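PDB 3U52: phenol hydroxylase component phN from Pseudomonas stutzeri, which is probably the large hydroxylase subunit of a multicomponent phenol monooxygenase, holding a diiron centre that would activate oxygen for adding a hydroxyl group to phenol. Local coordinates for residues 89-94 and 493-498; 210-215 and 286-291; 351-356 and 375-380. All coordinates share one frame; numbering follows the deposited sequence.

Contact 1 of 3, residues 89-94 and 493-498; sequences SDARYV and KHWLSI. With CU (copper (II) ion), chain J.
One face of the W495 indole lies on a backbone amide: the amide N of A91 is over the centre of its ring system, 3.6 Å above the plane, and the carbonyl carbon of D90 sits over the rim of the same face. W495 reaches the loop because its CG is anti to the backbone N (chi1 -171°), which carries the ring out from helix 490-498. At the root of the side chain the two CB atoms of A91 and W495 meet at 3.5 Å, a close approach that leaves the small alanine pressed against the indole base. Toward the pyrrole end, OD2 of D90 comes within 3.6 Å of W495 NE1, yet no hydrogen bond forms, and the carboxylate plane is turned 71° from the ring. OD1 of D90 accepts R92 N at 2.9 Å, from above the carboxylate plane, in an Asx turn; it also takes a weak bond from R92 NE, part of a salt bridge. The turn probably helps to hold the D90-A91 peptide under the indole. An alanine in place of W495 would probably leave that peptide without its aromatic cover and open a gap beside A91 and D90. The preceding residue, H494, binds the copper ion through NE2 at 2.0 Å, and H155 completes the protein side of the site. The contact thus joins an Asx-turn loop leading into helix 94-103 to a C-terminal helix that carries one histidine of a two-histidine copper site.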
loop_
_atom_site.group_PDB
_atom_site.type_symbol
_atom_site.label_atom_id
_atom_site.label_comp_id
_atom_site.label_asym_id
_atom_site.label_seq_id
_atom_site.Cartn_x
_atom_site.Cartn_y
_atom_site.Cartn_z
ATOM N N SER A 89 -0.085 -0.823 22.168
ATOM C CA SER A 89 0.413 -1.303 23.472
ATOM C C SER A 89 -0.704 -1.317 24.560
ATOM O O SER A 89 -0.827 -2.298 25.317
ATOM C CB SER A 89 1.601 -0.455 23.916
ATOM O OG SER A 89 1.237 0.925 23.865
ATOM N N ASP A 90 -1.511 -0.251 24.597
ATOM C CA ASP A 90 -2.574 -0.035 25.621
ATOM C C ASP A 90 -3.406 1.150 25.187
ATOM O O ASP A 90 -2.886 2.069 24.544
ATOM C CB ASP A 90 -1.947 0.314 26.985
ATOM C CG ASP A 90 -2.997 0.417 28.100
ATOM O OD1 ASP A 90 -3.385 1.531 28.472
ATOM O OD2 ASP A 90 -3.500 -0.638 28.533
ATOM N N ALA A 91 -4.691 1.153 25.533
ATOM C CA ALA A 91 -5.587 2.227 25.129
ATOM C C ALA A 91 -5.170 3.599 25.719
ATOM O O ALA A 91 -5.577 4.625 25.160
ATOM C CB ALA A 91 -7.004 1.916 25.484
ATOM N N ARG A 92 -4.354 3.620 26.792
ATOM C CA ARG A 92 -3.834 4.895 27.327
ATOM C C ARG A 92 -3.144 5.656 26.200
ATOM O O ARG A 92 -3.152 6.892 26.167
ATOM C CB ARG A 92 -2.827 4.719 28.486
ATOM C CG ARG A 92 -3.469 4.246 29.811
ATOM C CD ARG A 92 -2.421 4.074 30.953
ATOM N NE ARG A 92 -1.315 3.205 30.527
ATOM C CZ ARG A 92 -0.144 3.038 31.164
ATOM N NH1 ARG A 92 0.125 3.712 32.288
ATOM N NH2 ARG A 92 0.786 2.204 30.662
ATOM N N TYR A 93 -2.514 4.909 25.286
ATOM C CA TYR A 93 -1.735 5.504 24.183
ATOM C C TYR A 93 -2.604 6.406 23.325
ATOM O O TYR A 93 -2.105 7.389 22.779
ATOM C CB TYR A 93 -1.095 4.394 23.297
ATOM C CG TYR A 93 -0.565 4.924 21.958
ATOM C CD1 TYR A 93 0.719 5.520 21.856
ATOM C CD2 TYR A 93 -1.351 4.887 20.810
ATOM C CE1 TYR A 93 1.189 6.006 20.634
ATOM C CE2 TYR A 93 -0.898 5.373 19.597
ATOM C CZ TYR A 93 0.356 5.910 19.501
ATOM O OH TYR A 93 0.729 6.402 18.262
ATOM N N VAL A 94 -3.893 6.087 23.169
ATOM C CA VAL A 94 -4.740 6.836 22.246
ATOM C C VAL A 94 -4.892 8.324 22.719
ATOM O O VAL A 94 -5.134 9.216 21.897
ATOM C CB VAL A 94 -6.071 6.154 22.028
ATOM C CG1 VAL A 94 -6.970 6.921 21.016
ATOM C CG2 VAL A 94 -5.828 4.701 21.567
ATOM N N LYS A 493 -12.781 0.361 29.533
ATOM C CA LYS A 493 -13.736 -0.763 29.404
ATOM C C LYS A 493 -13.751 -1.420 28.005
ATOM O O LYS A 493 -13.777 -2.643 27.883
ATOM C CB LYS A 493 -15.147 -0.280 29.816
ATOM C CG LYS A 493 -15.147 0.195 31.334
ATOM C CD LYS A 493 -16.511 0.737 31.835
ATOM C CE LYS A 493 -16.545 0.730 33.388
ATOM N NZ LYS A 493 -17.971 0.643 33.886
ATOM N N HIS A 494 -13.716 -0.596 26.958
ATOM C CA HIS A 494 -13.675 -1.074 25.584
ATOM C C HIS A 494 -12.333 -1.772 25.295
ATOM O O HIS A 494 -12.301 -2.867 24.705
ATOM C CB HIS A 494 -13.909 0.115 24.654
ATOM C CG HIS A 494 -14.226 -0.271 23.251
ATOM N ND1 HIS A 494 -15.437 -0.829 22.890
ATOM C CD2 HIS A 494 -13.506 -0.154 22.112
ATOM C CE1 HIS A 494 -15.439 -1.068 21.588
ATOM N NE2 HIS A 494 -14.283 -0.659 21.094
ATOM N N TRP A 495 -11.229 -1.201 25.764
ATOM C CA TRP A 495 -9.955 -1.869 25.639
ATOM C C TRP A 495 -9.962 -3.232 26.339
ATOM O O TRP A 495 -9.574 -4.228 25.734
ATOM C CB TRP A 495 -8.819 -1.041 26.194
ATOM C CG TRP A 495 -7.462 -1.610 25.883
ATOM C CD1 TRP A 495 -6.548 -2.074 26.770
ATOM C CD2 TRP A 495 -6.869 -1.753 24.566
ATOM N NE1 TRP A 495 -5.414 -2.498 26.098
ATOM C CE2 TRP A 495 -5.580 -2.294 24.750
ATOM C CE3 TRP A 495 -7.300 -1.434 23.265
ATOM C CZ2 TRP A 495 -4.716 -2.571 23.676
ATOM C CZ3 TRP A 495 -6.438 -1.691 22.189
ATOM C CH2 TRP A 495 -5.178 -2.276 22.403
ATOM N N LEU A 496 -10.412 -3.274 27.594
ATOM C CA LEU A 496 -10.423 -4.532 28.350
ATOM C C LEU A 496 -11.323 -5.583 27.676
ATOM O O LEU A 496 -11.046 -6.771 27.742
ATOM C CB LEU A 496 -10.805 -4.304 29.818
ATOM C CG LEU A 496 -9.795 -3.573 30.726
ATOM C CD1 LEU A 496 -10.450 -3.155 32.047
ATOM C CD2 LEU A 496 -8.632 -4.423 31.057
ATOM N N SER A 497 -12.346 -5.160 26.963
ATOM C CA SER A 497 -13.159 -6.119 26.249
ATOM C C SER A 497 -12.576 -6.506 24.868
ATOM O O SER A 497 -12.696 -7.653 24.457
ATOM C CB SER A 497 -14.626 -5.693 26.225
ATOM O OG SER A 497 -14.907 -4.859 25.128
ATOM N N ILE A 498 -11.900 -5.574 24.187
ATOM C CA ILE A 498 -11.107 -5.891 23.000
ATOM C C ILE A 498 -10.093 -6.966 23.363
ATOM O O ILE A 498 -9.905 -7.901 22.596
ATOM C CB ILE A 498 -10.368 -4.640 22.425
ATOM C CG1 ILE A 498 -11.315 -3.783 21.589
ATOM C CG2 ILE A 498 -9.121 -5.023 21.599
ATOM C CD1 ILE A 498 -10.724 -2.392 21.249
HETATM CU CU CU J . -13.978 -0.329 19.162
#

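Contact 2 of 3, residues 210-215 and 286-291; sequences FMSGAA and NKVMSW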
loop_
_atom_site.group_PDB
_atom_site.type_symbol
_atom_site.label_atom_id
_atom_site.label_comp_id
_atom_site.label_asym_id
_atom_site.label_seq_id
_atom_site.Cartn_x
_atom_site.Cartn_y
_atom_site.Cartn_z
ATOM N N PHE A 210 6.381 11.990 18.590
ATOM C CA PHE A 210 5.084 11.474 18.137
ATOM C C PHE A 210 5.270 10.246 17.258
ATOM O O PHE A 210 4.577 9.234 17.462
ATOM C CB PHE A 210 4.205 12.526 17.426
ATOM C CG PHE A 210 3.331 13.341 18.373
ATOM C CD1 PHE A 210 2.166 12.773 18.952
ATOM C CD2 PHE A 210 3.679 14.671 18.715
ATOM C CE1 PHE A 210 1.351 13.527 19.849
ATOM C CE2 PHE A 210 2.882 15.441 19.598
ATOM C CZ PHE A 210 1.688 14.857 20.183
ATOM N N MET A 211 6.210 10.334 16.313
ATOM C CA MET A 211 6.392 9.292 15.318
ATOM C C MET A 211 7.163 8.096 15.879
ATOM O O MET A 211 6.815 6.970 15.599
ATOM C CB MET A 211 7.028 9.878 14.052
ATOM C CG MET A 211 6.267 11.147 13.518
ATOM S SD MET A 211 4.538 10.811 13.075
ATOM C CE MET A 211 3.770 12.379 13.216
ATOM N N SER A 212 8.179 8.309 16.712
ATOM C CA SER A 212 8.822 7.137 17.284
ATOM C C SER A 212 8.000 6.544 18.437
ATOM O O SER A 212 8.010 5.324 18.623
ATOM C CB SER A 212 10.302 7.362 17.597
ATOM O OG SER A 212 10.426 8.102 18.777
ATOM N N GLY A 213 7.201 7.368 19.135
ATOM C CA GLY A 213 6.195 6.846 20.083
ATOM C C GLY A 213 5.237 5.878 19.390
ATOM O O GLY A 213 4.902 4.821 19.937
ATOM N N ALA A 214 4.778 6.246 18.204
ATOM C CA ALA A 214 3.962 5.360 17.384
ATOM C C ALA A 214 4.675 4.035 17.112
ATOM O O ALA A 214 4.064 2.978 17.245
ATOM C CB ALA A 214 3.578 6.036 16.063
ATOM N N ALA A 215 5.952 4.108 16.740
ATOM C CA ALA A 215 6.734 2.914 16.398
ATOM C C ALA A 215 6.877 2.025 17.627
ATOM O O ALA A 215 6.768 0.836 17.485
ATOM C CB ALA A 215 8.101 3.268 15.845
ATOM N N ASN A 286 4.886 2.471 26.200
ATOM C CA ASN A 286 6.319 2.209 25.958
ATOM C C ASN A 286 7.054 3.490 25.632
ATOM O O ASN A 286 6.691 4.171 24.658
ATOM C CB ASN A 286 6.545 1.143 24.854
ATOM C CG ASN A 286 5.718 -0.111 25.102
ATOM O OD1 ASN A 286 5.627 -0.570 26.243
ATOM N ND2 ASN A 286 5.094 -0.646 24.069
ATOM N N LYS A 287 8.105 3.779 26.424
ATOM C CA LYS A 287 8.824 5.044 26.364
ATOM C C LYS A 287 9.880 5.006 25.271
ATOM O O LYS A 287 10.510 3.966 25.053
ATOM C CB LYS A 287 9.533 5.364 27.702
ATOM C CG LYS A 287 8.689 5.240 28.980
ATOM C CD LYS A 287 7.507 6.266 29.064
ATOM C CE LYS A 287 6.581 5.911 30.251
ATOM N NZ LYS A 287 5.316 6.779 30.230
ATOM N N VAL A 288 10.080 6.134 24.601
ATOM C CA VAL A 288 11.135 6.287 23.583
ATOM C C VAL A 288 12.405 6.839 24.265
ATOM O O VAL A 288 13.478 6.225 24.254
ATOM C CB VAL A 288 10.702 7.252 22.427
ATOM C CG1 VAL A 288 11.790 7.291 21.305
ATOM C CG2 VAL A 288 9.381 6.826 21.837
ATOM N N MET A 289 12.274 8.012 24.839
ATOM C CA MET A 289 13.352 8.673 25.566
ATOM C C MET A 289 12.630 9.686 26.442
ATOM O O MET A 289 11.408 9.860 26.290
ATOM C CB MET A 289 14.341 9.368 24.636
ATOM C CG MET A 289 13.790 10.576 23.897
ATOM S SD MET A 289 14.862 11.184 22.556
ATOM C CE MET A 289 13.696 10.839 21.228
ATOM N N SER A 290 13.335 10.303 27.372
ATOM C CA SER A 290 12.653 11.269 28.218
ATOM C C SER A 290 12.650 12.614 27.514
ATOM O O SER A 290 13.450 12.834 26.587
ATOM C CB SER A 290 13.361 11.395 29.560
ATOM O OG SER A 290 14.690 11.887 29.381
ATOM N N TRP A 291 11.799 13.540 27.969
ATOM C CA TRP A 291 11.844 14.910 27.444
ATOM C C TRP A 291 13.224 15.505 27.671
ATOM O O TRP A 291 13.794 16.189 26.813
ATOM C CB TRP A 291 10.806 15.797 28.136
ATOM C CG TRP A 291 11.031 17.266 27.828
ATOM C CD1 TRP A 291 11.533 18.197 28.653
ATOM C CD2 TRP A 291 10.747 17.933 26.583
ATOM N NE1 TRP A 291 11.597 19.429 28.012
ATOM C CE2 TRP A 291 11.109 19.285 26.738
ATOM C CE3 TRP A 291 10.233 17.507 25.349
ATOM C CZ2 TRP A 291 10.955 20.230 25.706
ATOM C CZ3 TRP A 291 10.071 18.438 24.331
ATOM C CH2 TRP A 291 10.424 19.780 24.517
#
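This is a small, buried van der Waals contact between a helix and a loop, in which V288, on the connection from helix 254-283 to helix 291-310, leans on S212 and G213 of helix 187-216. The nearest CA atoms are those of G213 and V288, 6.1 Å apart, and no hydrogen bond crosses. Both methyls of V288 take part. CG2 of V288 lies 3.5 Å from G213 N and equally far from S212 OG, so it touches both residues; CG1, anti to the backbone N of V288 (chi1 -175°), meets S212 alone. There the separation from S212 OG to V288 CG1 is 3.0 Å, short enough for a carbon-oxygen pair that the exact placing of the methyl is doubtful. The serine hydroxyl has its polar partner within its own helix, the carbonyl O of V208 one turn back. Helix 187-216 belongs to the diiron-carboxylate helical bundle: it carries the iron ligand E199, while the following helix 220-250 supplies E233 and H236. Beyond V288 the loop ends at S290, whose side chain caps the start of helix 291-310 and whose backbone N bonds to the carboxylate of E293. Basic side chains from the chain of another protein pack on S212 and on V288, placing the contact beside a subunit interface.

Contact 3 of 3, residues 351-356 and 375-380; sequences WIPEKE and PRYEYL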
loop_
_atom_site.group_PDB
_atom_site.type_symbol
_atom_site.label_atom_id
_atom_site.label_comp_id
_atom_site.label_asym_id
_atom_site.label_seq_id
_atom_site.Cartn_x
_atom_site.Cartn_y
_atom_site.Cartn_z
ATOM N N TRP A 351 -4.163 9.898 34.472
ATOM C CA TRP A 351 -4.193 8.752 35.386
ATOM C C TRP A 351 -2.919 8.890 36.169
ATOM O O TRP A 351 -2.068 9.715 35.824
ATOM C CB TRP A 351 -4.165 7.405 34.613
ATOM C CG TRP A 351 -3.001 7.318 33.608
ATOM C CD1 TRP A 351 -1.716 6.906 33.887
ATOM C CD2 TRP A 351 -2.995 7.697 32.213
ATOM N NE1 TRP A 351 -0.912 7.016 32.764
ATOM C CE2 TRP A 351 -1.666 7.481 31.717
ATOM C CE3 TRP A 351 -3.964 8.169 31.326
ATOM C CZ2 TRP A 351 -1.314 7.722 30.374
ATOM C CZ3 TRP A 351 -3.598 8.434 29.976
ATOM C CH2 TRP A 351 -2.294 8.219 29.523
ATOM N N ILE A 352 -2.777 8.090 37.213
ATOM C CA ILE A 352 -1.502 8.039 37.912
ATOM C C ILE A 352 -0.582 7.002 37.220
ATOM O O ILE A 352 -1.013 5.910 36.959
ATOM C CB ILE A 352 -1.748 7.737 39.422
ATOM C CG1 ILE A 352 -2.542 8.907 40.027
ATOM C CG2 ILE A 352 -0.439 7.512 40.178
ATOM C CD1 ILE A 352 -3.153 8.578 41.358
ATOM N N PRO A 353 0.679 7.361 36.912
ATOM C CA PRO A 353 1.621 6.441 36.281
ATOM C C PRO A 353 1.810 5.123 37.086
ATOM O O PRO A 353 1.742 5.145 38.328
ATOM C CB PRO A 353 2.937 7.260 36.239
ATOM C CG PRO A 353 2.712 8.414 37.314
ATOM C CD PRO A 353 1.267 8.704 37.141
ATOM N N GLU A 354 2.043 4.006 36.394
ATOM C CA GLU A 354 2.310 2.713 37.069
ATOM C C GLU A 354 3.599 2.796 37.840
ATOM O O GLU A 354 4.426 3.647 37.550
ATOM C CB GLU A 354 2.423 1.556 36.063
ATOM C CG GLU A 354 1.299 1.425 35.086
ATOM C CD GLU A 354 -0.061 1.307 35.767
ATOM O OE1 GLU A 354 -1.032 1.881 35.224
ATOM O OE2 GLU A 354 -0.166 0.650 36.833
ATOM N N LYS A 355 3.823 1.882 38.784
ATOM C CA LYS A 355 5.042 1.959 39.600
ATOM C C LYS A 355 6.328 1.794 38.723
ATOM O O LYS A 355 7.347 2.446 38.961
ATOM C CB LYS A 355 4.975 0.992 40.803
ATOM C CG LYS A 355 5.542 -0.411 40.529
ATOM C CD LYS A 355 7.056 -0.535 40.915
ATOM C CE LYS A 355 7.901 -1.400 39.916
ATOM N NZ LYS A 355 7.484 -2.841 39.751
ATOM N N GLU A 356 6.244 0.985 37.678
ATOM C CA GLU A 356 7.362 0.834 36.734
ATOM C C GLU A 356 7.706 2.122 35.937
ATOM O O GLU A 356 8.861 2.409 35.706
ATOM C CB GLU A 356 7.109 -0.350 35.790
ATOM C CG GLU A 356 5.716 -0.378 35.130
ATOM C CD GLU A 356 4.672 -1.282 35.860
ATOM O OE1 GLU A 356 3.970 -2.048 35.137
ATOM O OE2 GLU A 356 4.539 -1.229 37.119
ATOM N N PRO A 375 6.202 12.249 45.423
ATOM C CA PRO A 375 5.267 12.442 46.543
ATOM C C PRO A 375 3.860 12.914 46.107
ATOM O O PRO A 375 2.891 12.600 46.758
ATOM C CB PRO A 375 5.920 13.524 47.397
ATOM C CG PRO A 375 7.263 13.813 46.799
ATOM C CD PRO A 375 7.438 13.057 45.551
ATOM N N ARG A 376 3.768 13.637 44.983
ATOM C CA ARG A 376 2.476 14.056 44.455
ATOM C C ARG A 376 1.667 12.839 44.095
ATOM O O ARG A 376 0.492 12.779 44.447
ATOM C CB ARG A 376 2.626 14.885 43.191
ATOM C CG ARG A 376 3.463 16.116 43.373
ATOM C CD ARG A 376 3.465 16.968 42.049
ATOM N NE ARG A 376 4.171 18.216 42.363
ATOM C CZ ARG A 376 4.103 19.325 41.646
ATOM N NH1 ARG A 376 3.363 19.362 40.515
ATOM N NH2 ARG A 376 4.795 20.386 42.059
ATOM N N TYR A 377 2.272 11.908 43.349
ATOM C CA TYR A 377 1.560 10.687 42.914
ATOM C C TYR A 377 1.235 9.777 44.124
ATOM O O TYR A 377 0.175 9.166 44.171
ATOM C CB TYR A 377 2.344 9.959 41.807
ATOM C CG TYR A 377 2.613 10.878 40.586
ATOM C CD1 TYR A 377 1.554 11.459 39.874
ATOM C CD2 TYR A 377 3.919 11.174 40.172
ATOM C CE1 TYR A 377 1.802 12.344 38.775
ATOM C CE2 TYR A 377 4.177 12.040 39.092
ATOM C CZ TYR A 377 3.115 12.619 38.415
ATOM O OH TYR A 377 3.369 13.456 37.361
ATOM N N GLU A 378 2.116 9.745 45.123
ATOM C CA GLU A 378 1.803 9.004 46.355
ATOM C C GLU A 378 0.500 9.528 47.005
ATOM O O GLU A 378 -0.432 8.744 47.276
ATOM C CB GLU A 378 2.986 9.026 47.301
ATOM C CG GLU A 378 4.216 8.368 46.694
ATOM C CD GLU A 378 5.416 8.375 47.629
ATOM O OE1 GLU A 378 6.398 7.625 47.367
ATOM O OE2 GLU A 378 5.385 9.120 48.629
ATOM N N TYR A 379 0.438 10.850 47.222
ATOM C CA TYR A 379 -0.751 11.515 47.759
ATOM C C TYR A 379 -1.994 11.361 46.877
ATOM O O TYR A 379 -3.074 11.037 47.379
ATOM C CB TYR A 379 -0.477 13.015 48.032
ATOM C CG TYR A 379 -1.711 13.749 48.546
ATOM C CD1 TYR A 379 -2.141 13.610 49.890
ATOM C CD2 TYR A 379 -2.467 14.526 47.696
ATOM C CE1 TYR A 379 -3.310 14.260 50.365
ATOM C CE2 TYR A 379 -3.647 15.172 48.153
ATOM C CZ TYR A 379 -4.037 15.035 49.489
ATOM O OH TYR A 379 -5.176 15.646 49.933
ATOM N N LEU A 380 -1.850 11.592 45.563
ATOM C CA LEU A 380 -3.031 11.541 44.693
ATOM C C LEU A 380 -3.586 10.115 44.615
ATOM O O LEU A 380 -4.792 9.927 44.540
ATOM C CB LEU A 380 -2.692 12.044 43.288
ATOM C CG LEU A 380 -2.338 13.513 43.204
ATOM C CD1 LEU A 380 -1.742 13.789 41.809
ATOM C CD2 LEU A 380 -3.575 14.365 43.517
#
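An extended piece of loop runs past a helix here, the CA atoms of I352 and Y377 approaching to 6.4 Å. Residues 351-354 keep open backbone angles, with E354 at the N-cap of helix 355-364, whereas 375-380 is helical, kinked where P375 and R376 lack bonds to the preceding turn. No hydrogen bond joins the two segments, so the contact rests on apolar side chains. One directional element is a CH-pi interaction: P353 sets its ring across one face of the Y377 phenol, CG standing 4.0 Å from the ring centroid and only 6° off the normal. P353 CD is displaced along the same face, 3.9 Å from Y377 CD1, and the two side chains stand roughly perpendicular. The phenol is held at its far end as well, by a hydrogen bond between its OH and that of Y282. I352 works on the flank of the helix with two separate branches. I352 CG2 meets Y377 CB at 4.0 Å, the two side chains running antiparallel alongside one another. CG1 of I352 lies anti to the carbonyl carbon (chi1 -64°), and the extension beyond it brings I352 CD1 onto the backbone one turn further along the helix, 3.6 Å from L380 C. That methyl also touches L380 CB, giving the helix a second apolar foothold. Y340 of helix 331-342 packs on both I352 and L380, while M358 packs on both P353 and Y377. The contact joins the loop before helix 355-364 to the next helix, 369-385, so that the residues leading into the first helix fold against the second through a proline-aromatic CH-pi contact.

Overall arrangement
Contact 1 joins a loop in the first fifth of the chain to the last helix, 398 residues lying between, and contacts 2 and 3 follow one another within that span. Their centres form a near-even triangle, 18 Å between contacts 1 and 2, 20 Å between 1 and 3, and 21 Å between 2 and 3, on one side of the chain's centre. The loop 89-94 is the shared element: Y93 packs on A214 of contact 2, and R92 reaches W351 and, weakly, E354 of contact 3. E357 forms salt bridges with both R92 and K287. These links connect the diiron helices, on this side, with helices 355-364 and 369-385 and the C-terminal helix.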